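Local coordinates for transcription termination factor NusA (PDB 4MTN), which probably takes part in both transcription termination and antitermination by binding core RNA polymerase and nascent RNA, at residues L276-V281 and G307-V312; S253-V258 and V270-M275; S265-V270 and V281-D286. All blocks are in the same frame, centred on the assembly; numbering follows the deposited sequence.

Contact 1: residues L276-V281 and G307-V312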
ATOM      1  N   LEU A 276     -19.129  -8.914  13.823  1.00 63.29           N
ATOM      2  CA  LEU A 276     -18.684  -9.355  12.507  1.00 58.89           C
ATOM      3  C   LEU A 276     -17.876  -8.274  11.801  1.00 55.46           C
ATOM      4  O   LEU A 276     -17.369  -8.490  10.699  1.00 51.48           O
ATOM      5  CB  LEU A 276     -19.878  -9.762  11.643  1.00 59.74           C
ATOM      6  CG  LEU A 276     -20.436 -11.163  11.879  1.00 61.52           C
ATOM      7  CD1 LEU A 276     -21.694 -11.381  11.059  1.00 62.17           C
ATOM      8  CD2 LEU A 276     -19.384 -12.210  11.544  1.00 61.32           C
ATOM      9  N   GLY A 277     -17.754  -7.115  12.444  1.00 56.88           N
ATOM     10  CA  GLY A 277     -17.089  -5.971  11.844  1.00 61.16           C
ATOM     11  C   GLY A 277     -17.787  -5.580  10.558  1.00 65.25           C
ATOM     12  O   GLY A 277     -17.147  -5.223   9.568  1.00 61.36           O
ATOM     13  N   ARG A 278     -19.114  -5.649  10.581  1.00 72.17           N
ATOM     14  CA  ARG A 278     -19.917  -5.496   9.377  1.00 74.16           C
ATOM     15  C   ARG A 278     -21.015  -4.450   9.539  1.00 77.66           C
ATOM     16  O   ARG A 278     -21.713  -4.421  10.551  1.00 83.46           O
ATOM     17  CB  ARG A 278     -20.532  -6.845   8.993  1.00 76.55           C
ATOM     18  CG  ARG A 278     -21.590  -6.778   7.906  1.00 81.22           C
ATOM     19  CD  ARG A 278     -22.318  -8.105   7.776  1.00 86.32           C
ATOM     20  NE  ARG A 278     -21.399  -9.210   7.517  1.00 88.28           N
ATOM     21  CZ  ARG A 278     -21.746 -10.493   7.550  1.00 90.58           C
ATOM     22  NH1 ARG A 278     -22.995 -10.836   7.836  1.00 92.51           N
ATOM     23  NH2 ARG A 278     -20.845 -11.433   7.303  1.00 89.98           N
ATOM     24  N   VAL A 279     -21.157  -3.588   8.538  1.00 72.69           N
ATOM     25  CA  VAL A 279     -22.270  -2.649   8.495  1.00 69.97           C
ATOM     26  C   VAL A 279     -23.353  -3.194   7.573  1.00 69.61           C
ATOM     27  O   VAL A 279     -23.102  -3.467   6.400  1.00 70.39           O
ATOM     28  CB  VAL A 279     -21.833  -1.252   8.008  1.00 65.98           C
ATOM     29  CG1 VAL A 279     -23.049  -0.377   7.741  1.00 65.06           C
ATOM     30  CG2 VAL A 279     -20.917  -0.598   9.028  1.00 64.08           C
ATOM     31  N   LEU A 280     -24.557  -3.360   8.109  1.00 70.68           N
ATOM     32  CA  LEU A 280     -25.667  -3.883   7.325  1.00 75.58           C
ATOM     33  C   LEU A 280     -26.491  -2.745   6.731  1.00 76.57           C
ATOM     34  O   LEU A 280     -27.141  -1.990   7.453  1.00 79.05           O
ATOM     35  CB  LEU A 280     -26.550  -4.788   8.186  1.00 79.48           C
ATOM     36  CG  LEU A 280     -27.572  -5.650   7.447  1.00 81.91           C
ATOM     37  CD1 LEU A 280     -26.879  -6.552   6.438  1.00 83.22           C
ATOM     38  CD2 LEU A 280     -28.386  -6.471   8.433  1.00 83.06           C
ATOM     39  N   VAL A 281     -26.457  -2.630   5.406  1.00 72.58           N
ATOM     40  CA  VAL A 281     -27.140  -1.545   4.712  1.00 71.23           C
ATOM     41  C   VAL A 281     -28.409  -2.030   4.016  1.00 71.37           C
ATOM     42  O   VAL A 281     -28.359  -2.908   3.154  1.00 70.79           O
ATOM     43  CB  VAL A 281     -26.213  -0.879   3.677  1.00 69.10           C
ATOM     44  CG1 VAL A 281     -26.999   0.067   2.783  1.00 70.23           C
ATOM     45  CG2 VAL A 281     -25.080  -0.143   4.377  1.00 67.54           C
ATOM     46  N   GLY A 307     -14.179   1.541   6.175  1.00 56.15           N
ATOM     47  CA  GLY A 307     -13.325   0.724   7.017  1.00 56.33           C
ATOM     48  C   GLY A 307     -14.086  -0.427   7.643  1.00 59.90           C
ATOM     49  O   GLY A 307     -13.587  -1.103   8.543  1.00 57.98           O
ATOM     50  N   TRP A 308     -15.306  -0.644   7.162  1.00 63.32           N
ATOM     51  CA  TRP A 308     -16.132  -1.753   7.623  1.00 65.76           C
ATOM     52  C   TRP A 308     -16.532  -2.637   6.449  1.00 65.71           C
ATOM     53  O   TRP A 308     -16.195  -2.347   5.301  1.00 64.67           O
ATOM     54  CB  TRP A 308     -17.382  -1.236   8.339  1.00 66.76           C
ATOM     55  CG  TRP A 308     -17.118  -0.646   9.692  1.00 71.41           C
ATOM     56  CD1 TRP A 308     -16.302   0.409   9.982  1.00 72.24           C
ATOM     57  CD2 TRP A 308     -17.689  -1.066  10.938  1.00 75.93           C
ATOM     58  NE1 TRP A 308     -16.321   0.666  11.333  1.00 74.25           N
ATOM     59  CE2 TRP A 308     -17.166  -0.225  11.942  1.00 77.76           C
ATOM     60  CE3 TRP A 308     -18.587  -2.073  11.302  1.00 77.07           C
ATOM     61  CZ2 TRP A 308     -17.511  -0.362  13.284  1.00 80.14           C
ATOM     62  CZ3 TRP A 308     -18.931  -2.206  12.636  1.00 79.42           C
ATOM     63  CH2 TRP A 308     -18.394  -1.356  13.610  1.00 80.50           C
ATOM     64  N   ASP A 309     -17.257  -3.711   6.740  1.00 65.43           N
ATOM     65  CA  ASP A 309     -17.768  -4.589   5.695  1.00 67.52           C
ATOM     66  C   ASP A 309     -19.239  -4.287   5.443  1.00 68.83           C
ATOM     67  O   ASP A 309     -20.078  -4.471   6.322  1.00 70.44           O
ATOM     68  CB  ASP A 309     -17.578  -6.058   6.077  1.00 73.63           C
ATOM     69  CG  ASP A 309     -18.194  -7.006   5.067  1.00 78.01           C
ATOM     70  OD1 ASP A 309     -17.640  -7.134   3.954  1.00 79.01           O
ATOM     71  OD2 ASP A 309     -19.231  -7.627   5.387  1.00 79.69           O
ATOM     72  N   ILE A 310     -19.547  -3.813   4.242  1.00 67.69           N
ATOM     73  CA  ILE A 310     -20.910  -3.431   3.906  1.00 62.19           C
ATOM     74  C   ILE A 310     -21.659  -4.569   3.220  1.00 61.91           C
ATOM     75  O   ILE A 310     -21.228  -5.074   2.183  1.00 57.82           O
ATOM     76  CB  ILE A 310     -20.937  -2.188   2.998  1.00 57.66           C
ATOM     77  CG1 ILE A 310     -20.303  -0.995   3.715  1.00 54.73           C
ATOM     78  CG2 ILE A 310     -22.360  -1.865   2.575  1.00 55.95           C
ATOM     79  CD1 ILE A 310     -20.338   0.287   2.912  1.00 52.34           C
ATOM     80  N   ASP A 311     -22.781  -4.969   3.810  1.00 67.17           N
ATOM     81  CA  ASP A 311     -23.629  -6.003   3.232  1.00 71.52           C
ATOM     82  C   ASP A 311     -24.964  -5.396   2.812  1.00 68.38           C
ATOM     83  O   ASP A 311     -25.759  -4.983   3.656  1.00 68.92           O
ATOM     84  CB  ASP A 311     -23.847  -7.143   4.230  1.00 78.90           C
ATOM     85  CG  ASP A 311     -24.209  -8.451   3.554  1.00 79.85           C
ATOM     86  OD1 ASP A 311     -24.670  -8.420   2.393  1.00 80.23           O
ATOM     87  OD2 ASP A 311     -24.033  -9.514   4.186  1.00 83.89           O
ATOM     88  N   VAL A 312     -25.207  -5.344   1.506  1.00 67.11           N
ATOM     89  CA  VAL A 312     -26.406  -4.696   0.982  1.00 68.17           C
ATOM     90  C   VAL A 312     -27.540  -5.684   0.731  1.00 72.66           C
ATOM     91  O   VAL A 312     -27.414  -6.604  -0.078  1.00 75.49           O
ATOM     92  CB  VAL A 312     -26.108  -3.939  -0.323  1.00 63.46           C
ATOM     93  CG1 VAL A 312     -27.394  -3.400  -0.930  1.00 66.30           C
ATOM     94  CG2 VAL A 312     -25.130  -2.811  -0.062  1.00 61.20           C
TER
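Val279 and Val281 pack against Trp308, just ahead of strand 309-312, and Ile310 where this strand runs parallel to strand 278-281, and on this face the contact is tight. Val279 sends CG2, its branch beside the backbone N, to within 3.6 Å of Trp308 CE3, the valine and indole crossing at about a right angle. Val281 CG2 meets Ile310 CG2 at 3.7 Å, with Val312 at the end of the row; helices 254-261, 285-292 and 297-306 cover these residues. The backbones are laced by four hydrogen bonds that alternate in direction: Gly277 O takes Asp309 N, Asp309 O takes Val279 N, Val279 O takes Asp311 N (3.0 Å) and Asp311 O takes Val281 N.

The other face is more polar. Leu280 CD1 is buried against Asp311 CB, but Asp309 is exposed to solvent and loosely held. Arg278 and Asp309 both hold CG anti to the backbone N (chi1 169° and 176°), which lays them side by side, yet Arg278 NE reaches Asp309 OD2 only through a weak, bent bond of 3.4 Å within a salt bridge. Asp311 OD2 lies over one guanidinium face, 4.0 Å from Arg278 NH1, and acts by charge alone; Leu276 CD1 lies over the opposite face, toward its rim. Arg278 NH2 makes a stronger salt bridge to Asp353. With a leucine here, Asp309 and Asp353 would probably lose their salt-bridge partner and Asp311 the nearby positive charge. Two parallel neighbours connected through helices 285-292 and 297-306 form the beta-alpha-alpha-beta part of a type II KH domain.

Contact 2: residues S253-V258 and V270-M275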
ATOM      1  N   SER A 253     -19.626   9.848  12.173  1.00 63.59           N
ATOM      2  CA  SER A 253     -20.748   8.939  12.375  1.00 64.21           C
ATOM      3  C   SER A 253     -20.969   8.067  11.145  1.00 64.62           C
ATOM      4  O   SER A 253     -20.944   8.556  10.016  1.00 66.64           O
ATOM      5  CB  SER A 253     -22.021   9.721  12.702  1.00 65.18           C
ATOM      6  OG  SER A 253     -23.148   8.861  12.739  1.00 70.00           O
ATOM      7  N   LEU A 254     -21.186   6.776  11.368  1.00 63.92           N
ATOM      8  CA  LEU A 254     -21.413   5.842  10.271  1.00 63.51           C
ATOM      9  C   LEU A 254     -22.834   5.962   9.728  1.00 63.94           C
ATOM     10  O   LEU A 254     -23.131   5.485   8.636  1.00 63.24           O
ATOM     11  CB  LEU A 254     -21.138   4.403  10.717  1.00 66.78           C
ATOM     12  CG  LEU A 254     -19.671   3.972  10.823  1.00 68.32           C
ATOM     13  CD1 LEU A 254     -19.032   4.470  12.115  1.00 71.28           C
ATOM     14  CD2 LEU A 254     -19.548   2.461  10.706  1.00 68.84           C
ATOM     15  N   GLN A 255     -23.710   6.605  10.493  1.00 64.34           N
ATOM     16  CA  GLN A 255     -25.074   6.855  10.041  1.00 65.96           C
ATOM     17  C   GLN A 255     -25.079   7.918   8.947  1.00 67.14           C
ATOM     18  O   GLN A 255     -26.053   8.067   8.210  1.00 73.32           O
ATOM     19  CB  GLN A 255     -25.960   7.288  11.210  1.00 69.10           C
ATOM     20  CG  GLN A 255     -26.141   6.221  12.276  1.00 71.79           C
ATOM     21  CD  GLN A 255     -26.897   5.008  11.766  1.00 73.94           C
ATOM     22  OE1 GLN A 255     -27.708   5.110  10.846  1.00 75.55           O
ATOM     23  NE2 GLN A 255     -26.631   3.851  12.362  1.00 73.14           N
ATOM     24  N   VAL A 256     -23.975   8.650   8.854  1.00 62.06           N
ATOM     25  CA  VAL A 256     -23.801   9.692   7.851  1.00 59.29           C
ATOM     26  C   VAL A 256     -22.825   9.237   6.772  1.00 58.88           C
ATOM     27  O   VAL A 256     -23.165   9.199   5.590  1.00 62.19           O
ATOM     28  CB  VAL A 256     -23.296  11.005   8.476  1.00 59.09           C
ATOM     29  CG1 VAL A 256     -23.179  12.084   7.410  1.00 57.75           C
ATOM     30  CG2 VAL A 256     -24.226  11.452   9.592  1.00 57.36           C
ATOM     31  N   LEU A 257     -21.599   8.937   7.192  1.00 55.62           N
ATOM     32  CA  LEU A 257     -20.525   8.529   6.289  1.00 55.56           C
ATOM     33  C   LEU A 257     -20.892   7.382   5.346  1.00 55.80           C
ATOM     34  O   LEU A 257     -20.586   7.436   4.155  1.00 56.47           O
ATOM     35  CB  LEU A 257     -19.289   8.137   7.099  1.00 52.33           C
ATOM     36  CG  LEU A 257     -18.091   7.640   6.289  1.00 49.33           C
ATOM     37  CD1 LEU A 257     -17.605   8.718   5.332  1.00 45.61           C
ATOM     38  CD2 LEU A 257     -16.972   7.190   7.213  1.00 50.58           C
ATOM     39  N   VAL A 258     -21.538   6.344   5.873  1.00 56.27           N
ATOM     40  CA  VAL A 258     -21.855   5.169   5.061  1.00 56.95           C
ATOM     41  C   VAL A 258     -22.865   5.470   3.941  1.00 56.14           C
ATOM     42  O   VAL A 258     -22.627   5.086   2.797  1.00 59.75           O
ATOM     43  CB  VAL A 258     -22.373   3.995   5.933  1.00 55.45           C
ATOM     44  CG1 VAL A 258     -22.931   2.882   5.059  1.00 49.52           C
ATOM     45  CG2 VAL A 258     -21.265   3.471   6.830  1.00 56.23           C
ATOM     46  N   VAL A 270     -29.147   1.915   8.247  1.00 76.07           N
ATOM     47  CA  VAL A 270     -27.756   1.536   8.454  1.00 72.39           C
ATOM     48  C   VAL A 270     -27.617   0.793   9.778  1.00 76.06           C
ATOM     49  O   VAL A 270     -27.818   1.369  10.848  1.00 77.89           O
ATOM     50  CB  VAL A 270     -26.820   2.759   8.449  1.00 67.19           C
ATOM     51  CG1 VAL A 270     -25.409   2.350   8.847  1.00 65.50           C
ATOM     52  CG2 VAL A 270     -26.822   3.423   7.082  1.00 64.60           C
ATOM     53  N   ILE A 271     -27.273  -0.488   9.700  1.00 76.26           N
ATOM     54  CA  ILE A 271     -27.182  -1.332  10.886  1.00 77.28           C
ATOM     55  C   ILE A 271     -25.740  -1.745  11.166  1.00 77.22           C
ATOM     56  O   ILE A 271     -25.048  -2.259  10.288  1.00 75.79           O
ATOM     57  CB  ILE A 271     -28.053  -2.594  10.740  1.00 77.79           C
ATOM     58  CG1 ILE A 271     -29.490  -2.206  10.378  1.00 77.71           C
ATOM     59  CG2 ILE A 271     -28.018  -3.420  12.018  1.00 79.73           C
ATOM     60  CD1 ILE A 271     -30.402  -3.389  10.130  1.00 77.95           C
ATOM     61  N   LEU A 272     -25.295  -1.515  12.398  1.00 77.79           N
ATOM     62  CA  LEU A 272     -23.929  -1.838  12.792  1.00 76.74           C
ATOM     63  C   LEU A 272     -23.847  -3.203  13.471  1.00 76.96           C
ATOM     64  O   LEU A 272     -24.569  -3.474  14.430  1.00 78.40           O
ATOM     65  CB  LEU A 272     -23.370  -0.759  13.726  1.00 76.82           C
ATOM     66  CG  LEU A 272     -22.824   0.532  13.105  1.00 74.85           C
ATOM     67  CD1 LEU A 272     -23.938   1.407  12.546  1.00 74.58           C
ATOM     68  CD2 LEU A 272     -21.999   1.302  14.125  1.00 74.63           C
ATOM     69  N   CYS A 273     -22.963  -4.057  12.963  1.00 75.15           N
ATOM     70  CA  CYS A 273     -22.722  -5.369  13.556  1.00 72.88           C
ATOM     71  C   CYS A 273     -21.258  -5.500  13.966  1.00 71.31           C
ATOM     72  O   CYS A 273     -20.453  -6.073  13.231  1.00 69.15           O
ATOM     73  CB  CYS A 273     -23.101  -6.486  12.581  1.00 71.66           C
ATOM     74  SG  CYS A 273     -24.790  -6.390  11.942  1.00 63.66           S
ATOM     75  N   PRO A 274     -20.911  -4.964  15.148  1.00 70.49           N
ATOM     76  CA  PRO A 274     -19.533  -4.890  15.653  1.00 70.08           C
ATOM     77  C   PRO A 274     -18.822  -6.241  15.730  1.00 70.22           C
ATOM     78  O   PRO A 274     -17.615  -6.305  15.491  1.00 69.56           O
ATOM     79  CB  PRO A 274     -19.709  -4.299  17.057  1.00 70.85           C
ATOM     80  CG  PRO A 274     -20.998  -3.557  16.997  1.00 69.99           C
ATOM     81  CD  PRO A 274     -21.872  -4.368  16.093  1.00 69.97           C
HETATM   82  N   MSE A 275     -19.557  -7.301  16.058  1.00 70.88           N
HETATM   83  CA  MSE A 275     -18.959  -8.622  16.229  1.00 67.68           C
HETATM   84  C   MSE A 275     -18.434  -9.199  14.918  1.00 65.64           C
HETATM   85  O   MSE A 275     -17.419  -9.896  14.900  1.00 64.97           O
HETATM   86  CB  MSE A 275     -19.967  -9.584  16.855  1.00 68.53           C
HETATM   87  CG  MSE A 275     -20.254  -9.298  18.316  1.00 72.52           C
HETATM   88 SE   MSE A 275     -21.352 -10.672  19.148  1.00105.85          SE
HETATM   89  CE  MSE A 275     -20.260 -12.230  18.733  1.00123.74           C
TER
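Gln255, near the start of helix 254-261, reaches across to Val270 and Leu272 of strand 270-273 and supplies the polar bond of the contact. Its NE2 donates to Val270 O at 3.1 Å; the bond is fairly straight (162°), and the acceptor lies close to the Gln255 amide plane, although the donor stands above the carbonyl plane of Val270. A bend at chi2 (-65°) turns the amide toward the strand; the Gln255 and Val270 side chains run past each other in opposite directions. At the helix start, Ser253 is the N-cap, its OG accepting from Gln255 N at 3.2 Å.

Van der Waals contacts accompany this bond. Gln255 OE1 rests 3.5 Å from Val270 CB, and NE2 lies 3.6 Å from Leu272 CD1. Apolar pairs are more distant: Leu254 CD2 to Leu272 CD2 and Val258 CG1 to Val270 CG2 are both 4.4 Å apart. Leu254 and Val258 also touch Val279 and Val281, respectively, on the neighbouring strand 278-282.

The helix and strand axes are 9.0 Å apart at their closest. Helix 254-261 is thus held against the sheet by modest apolar packing, while the exposed Gln255 amide adds one directional bond to a strand carbonyl.

Contact 3: residues S265-V270 and V281-D286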
ATOM      1  N   SER A 265     -26.427   5.509  -4.924  1.00 74.28           N
ATOM      2  CA  SER A 265     -27.580   4.804  -4.369  1.00 74.68           C
ATOM      3  C   SER A 265     -28.073   5.427  -3.063  1.00 75.06           C
ATOM      4  O   SER A 265     -27.292   5.989  -2.296  1.00 76.00           O
ATOM      5  CB  SER A 265     -27.243   3.329  -4.140  1.00 71.10           C
ATOM      6  OG  SER A 265     -26.284   3.178  -3.109  1.00 66.62           O
ATOM      7  N   GLU A 266     -29.376   5.320  -2.824  1.00 75.13           N
ATOM      8  CA  GLU A 266     -29.982   5.835  -1.602  1.00 75.90           C
ATOM      9  C   GLU A 266     -30.144   4.723  -0.568  1.00 75.85           C
ATOM     10  O   GLU A 266     -30.465   3.585  -0.912  1.00 72.79           O
ATOM     11  CB  GLU A 266     -31.336   6.482  -1.903  1.00 82.01           C
ATOM     12  CG  GLU A 266     -31.257   7.673  -2.845  1.00 86.33           C
ATOM     13  CD  GLU A 266     -32.605   8.324  -3.082  1.00 93.02           C
ATOM     14  OE1 GLU A 266     -33.624   7.777  -2.606  1.00 96.40           O
ATOM     15  OE2 GLU A 266     -32.648   9.382  -3.743  1.00 95.90           O
ATOM     16  N   VAL A 267     -29.923   5.062   0.698  1.00 77.99           N
ATOM     17  CA  VAL A 267     -29.937   4.076   1.773  1.00 76.57           C
ATOM     18  C   VAL A 267     -31.074   4.320   2.764  1.00 84.83           C
ATOM     19  O   VAL A 267     -31.273   5.441   3.231  1.00 84.09           O
ATOM     20  CB  VAL A 267     -28.595   4.073   2.534  1.00 70.27           C
ATOM     21  CG1 VAL A 267     -28.672   3.180   3.764  1.00 73.34           C
ATOM     22  CG2 VAL A 267     -27.468   3.631   1.613  1.00 66.90           C
ATOM     23  N   GLU A 268     -31.815   3.262   3.081  1.00 96.03           N
ATOM     24  CA  GLU A 268     -32.896   3.346   4.056  1.00101.22           C
ATOM     25  C   GLU A 268     -32.368   3.250   5.485  1.00100.70           C
ATOM     26  O   GLU A 268     -32.436   4.217   6.245  1.00108.67           O
ATOM     27  CB  GLU A 268     -33.933   2.248   3.805  1.00109.31           C
ATOM     28  CG  GLU A 268     -34.932   2.565   2.700  1.00118.64           C
ATOM     29  CD  GLU A 268     -34.302   2.590   1.320  1.00123.57           C
ATOM     30  OE1 GLU A 268     -33.223   1.986   1.143  1.00125.64           O
ATOM     31  OE2 GLU A 268     -34.887   3.216   0.411  1.00126.26           O
ATOM     32  N   ASP A 269     -31.841   2.084   5.847  1.00 91.66           N
ATOM     33  CA  ASP A 269     -31.327   1.864   7.196  1.00 86.22           C
ATOM     34  C   ASP A 269     -29.851   1.484   7.204  1.00 78.28           C
ATOM     35  O   ASP A 269     -29.362   0.818   6.291  1.00 74.27           O
ATOM     36  CB  ASP A 269     -32.137   0.777   7.906  1.00 90.21           C
ATOM     37  CG  ASP A 269     -33.475   1.277   8.408  1.00 98.50           C
ATOM     38  OD1 ASP A 269     -33.571   2.470   8.763  1.00101.91           O
ATOM     39  OD2 ASP A 269     -34.431   0.474   8.451  1.00101.49           O
ATOM     40  N   VAL A 270     -29.147   1.915   8.247  1.00 76.07           N
ATOM     41  CA  VAL A 270     -27.756   1.536   8.454  1.00 72.39           C
ATOM     42  C   VAL A 270     -27.617   0.793   9.778  1.00 76.06           C
ATOM     43  O   VAL A 270     -27.818   1.369  10.848  1.00 77.89           O
ATOM     44  CB  VAL A 270     -26.820   2.759   8.449  1.00 67.19           C
ATOM     45  CG1 VAL A 270     -25.409   2.350   8.847  1.00 65.50           C
ATOM     46  CG2 VAL A 270     -26.822   3.423   7.082  1.00 64.60           C
ATOM     47  N   VAL A 281     -26.457  -2.630   5.406  1.00 72.58           N
ATOM     48  CA  VAL A 281     -27.140  -1.545   4.712  1.00 71.23           C
ATOM     49  C   VAL A 281     -28.409  -2.030   4.016  1.00 71.37           C
ATOM     50  O   VAL A 281     -28.359  -2.908   3.154  1.00 70.79           O
ATOM     51  CB  VAL A 281     -26.213  -0.879   3.677  1.00 69.10           C
ATOM     52  CG1 VAL A 281     -26.999   0.067   2.783  1.00 70.23           C
ATOM     53  CG2 VAL A 281     -25.080  -0.143   4.377  1.00 67.54           C
ATOM     54  N   LEU A 282     -29.544  -1.450   4.397  1.00 71.05           N
ATOM     55  CA  LEU A 282     -30.829  -1.809   3.807  1.00 72.74           C
ATOM     56  C   LEU A 282     -31.170  -0.907   2.624  1.00 76.06           C
ATOM     57  O   LEU A 282     -31.175   0.320   2.741  1.00 73.92           O
ATOM     58  CB  LEU A 282     -31.935  -1.745   4.860  1.00 74.21           C
ATOM     59  CG  LEU A 282     -31.845  -2.815   5.949  1.00 73.55           C
ATOM     60  CD1 LEU A 282     -32.967  -2.655   6.959  1.00 77.72           C
ATOM     61  CD2 LEU A 282     -31.875  -4.200   5.325  1.00 72.03           C
ATOM     62  N   VAL A 283     -31.462  -1.529   1.487  1.00 76.97           N
ATOM     63  CA  VAL A 283     -31.679  -0.806   0.240  1.00 75.74           C
ATOM     64  C   VAL A 283     -32.878  -1.370  -0.524  1.00 81.92           C
ATOM     65  O   VAL A 283     -33.023  -2.584  -0.655  1.00 86.70           O
ATOM     66  CB  VAL A 283     -30.414  -0.860  -0.649  1.00 72.65           C
ATOM     67  CG1 VAL A 283     -30.744  -0.547  -2.093  1.00 72.90           C
ATOM     68  CG2 VAL A 283     -29.351   0.094  -0.122  1.00 70.79           C
ATOM     69  N   ARG A 284     -33.735  -0.482  -1.021  1.00 82.52           N
ATOM     70  CA  ARG A 284     -34.922  -0.885  -1.769  1.00 84.30           C
ATOM     71  C   ARG A 284     -34.549  -1.554  -3.090  1.00 83.42           C
ATOM     72  O   ARG A 284     -33.441  -1.376  -3.594  1.00 80.20           O
ATOM     73  CB  ARG A 284     -35.828   0.322  -2.021  1.00 88.53           C
ATOM     74  CG  ARG A 284     -35.097   1.539  -2.562  1.00 89.98           C
ATOM     75  CD  ARG A 284     -36.027   2.735  -2.701  1.00 93.55           C
ATOM     76  NE  ARG A 284     -35.315   3.923  -3.161  1.00 96.18           N
ATOM     77  CZ  ARG A 284     -35.872   5.122  -3.301  1.00 99.23           C
ATOM     78  NH1 ARG A 284     -37.154   5.298  -3.015  1.00104.39           N
ATOM     79  NH2 ARG A 284     -35.144   6.146  -3.726  1.00 97.90           N
ATOM     80  N   ASP A 285     -35.486  -2.323  -3.640  1.00 87.83           N
ATOM     81  CA  ASP A 285     -35.234  -3.172  -4.804  1.00 90.81           C
ATOM     82  C   ASP A 285     -34.655  -2.437  -6.013  1.00 91.20           C
ATOM     83  O   ASP A 285     -33.699  -2.909  -6.628  1.00 87.06           O
ATOM     84  CB  ASP A 285     -36.526  -3.879  -5.218  1.00 96.37           C
ATOM     85  CG  ASP A 285     -37.132  -4.691  -4.092  1.00 99.76           C
ATOM     86  OD1 ASP A 285     -36.703  -5.847  -3.893  1.00100.14           O
ATOM     87  OD2 ASP A 285     -38.038  -4.172  -3.406  1.00102.80           O
ATOM     88  N   ASP A 286     -35.233  -1.289  -6.353  1.00 96.96           N
ATOM     89  CA  ASP A 286     -34.799  -0.546  -7.533  1.00100.88           C
ATOM     90  C   ASP A 286     -33.401   0.045  -7.358  1.00 98.05           C
ATOM     91  O   ASP A 286     -32.705   0.317  -8.337  1.00 99.29           O
ATOM     92  CB  ASP A 286     -35.802   0.562  -7.869  1.00109.22           C
ATOM     93  CG  ASP A 286     -36.208   1.377  -6.655  1.00114.43           C
ATOM     94  OD1 ASP A 286     -35.363   1.590  -5.762  1.00117.24           O
ATOM     95  OD2 ASP A 286     -37.379   1.809  -6.595  1.00117.83           O
TER
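Leu282 N donates to Asp269 O at 3.0 Å at the open end of the antiparallel beta hairpin 269-273 and 278-282, part of a type II KH domain, close to where the chain enters and leaves it. Val270 and Val281 are the neighbouring non-hydrogen-bonded pair. The carbonyl of Leu282 is satisfied one residue further back, by Glu268 N at 3.0 Å. Val281 and Val283, before and after Leu282 in sequence, make backbone bonds with strand 309-313. At the start of 265-270, Ser265 OG is taken up by Met262 O and Glu266 N by Gln287 OE1.

Beyond these backbone bonds lies a salt-bridge network. Arg284 stretches out from CG to NE and serves as the cation among three acids. Its NH2 forms a salt bridge with Glu266 OE1, the carboxylate and guanidinium planes 20° apart; the modelled separation is doubtfully short at this resolution. Glu268 crosses the arginine at about a right angle; its OE2 has a long approach of 3.7 Å to Arg284 NE, well out of the guanidinium plane, and Asp286 OD1 attracts the same nitrogen of Arg284 by charge alone. The other oxygen of Glu268, OE1, accepts a weak bond from Arg284 N at 3.3 Å. Glu268 OE1 also lies near Leu282 O, but these are two acceptors and do not bond.

Away from the charges, Val267 CG1 meets Val281 CG1, the two side chains crossing at about a right angle, while Val283 CG2 rests against Glu266 O. On the face with Asp269, Leu282 lays its CD1 methyl 3.7 Å from Asp269 CB.

All three contacts belong to one small sheet, ordered 269-273, 278-282, 309-313, with helix 254-261 lying against it. Strand 278-282 is central: contact 1 pairs it with the later strand, contact 3 with the earlier one, and the two share Val281. Contact 2 brings the helix onto the edge strand and shares Val270 with contact 3. The centres of contacts 1 and 2 are about 8 Å apart, and that of contact 3 lies about 13 Å from each. Along the chain contact 2 closes before contact 1 opens, while contact 3 interleaves with both. The overlap ties helix, hairpin and crossover strand into one compact KH unit, a fold that commonly binds RNA.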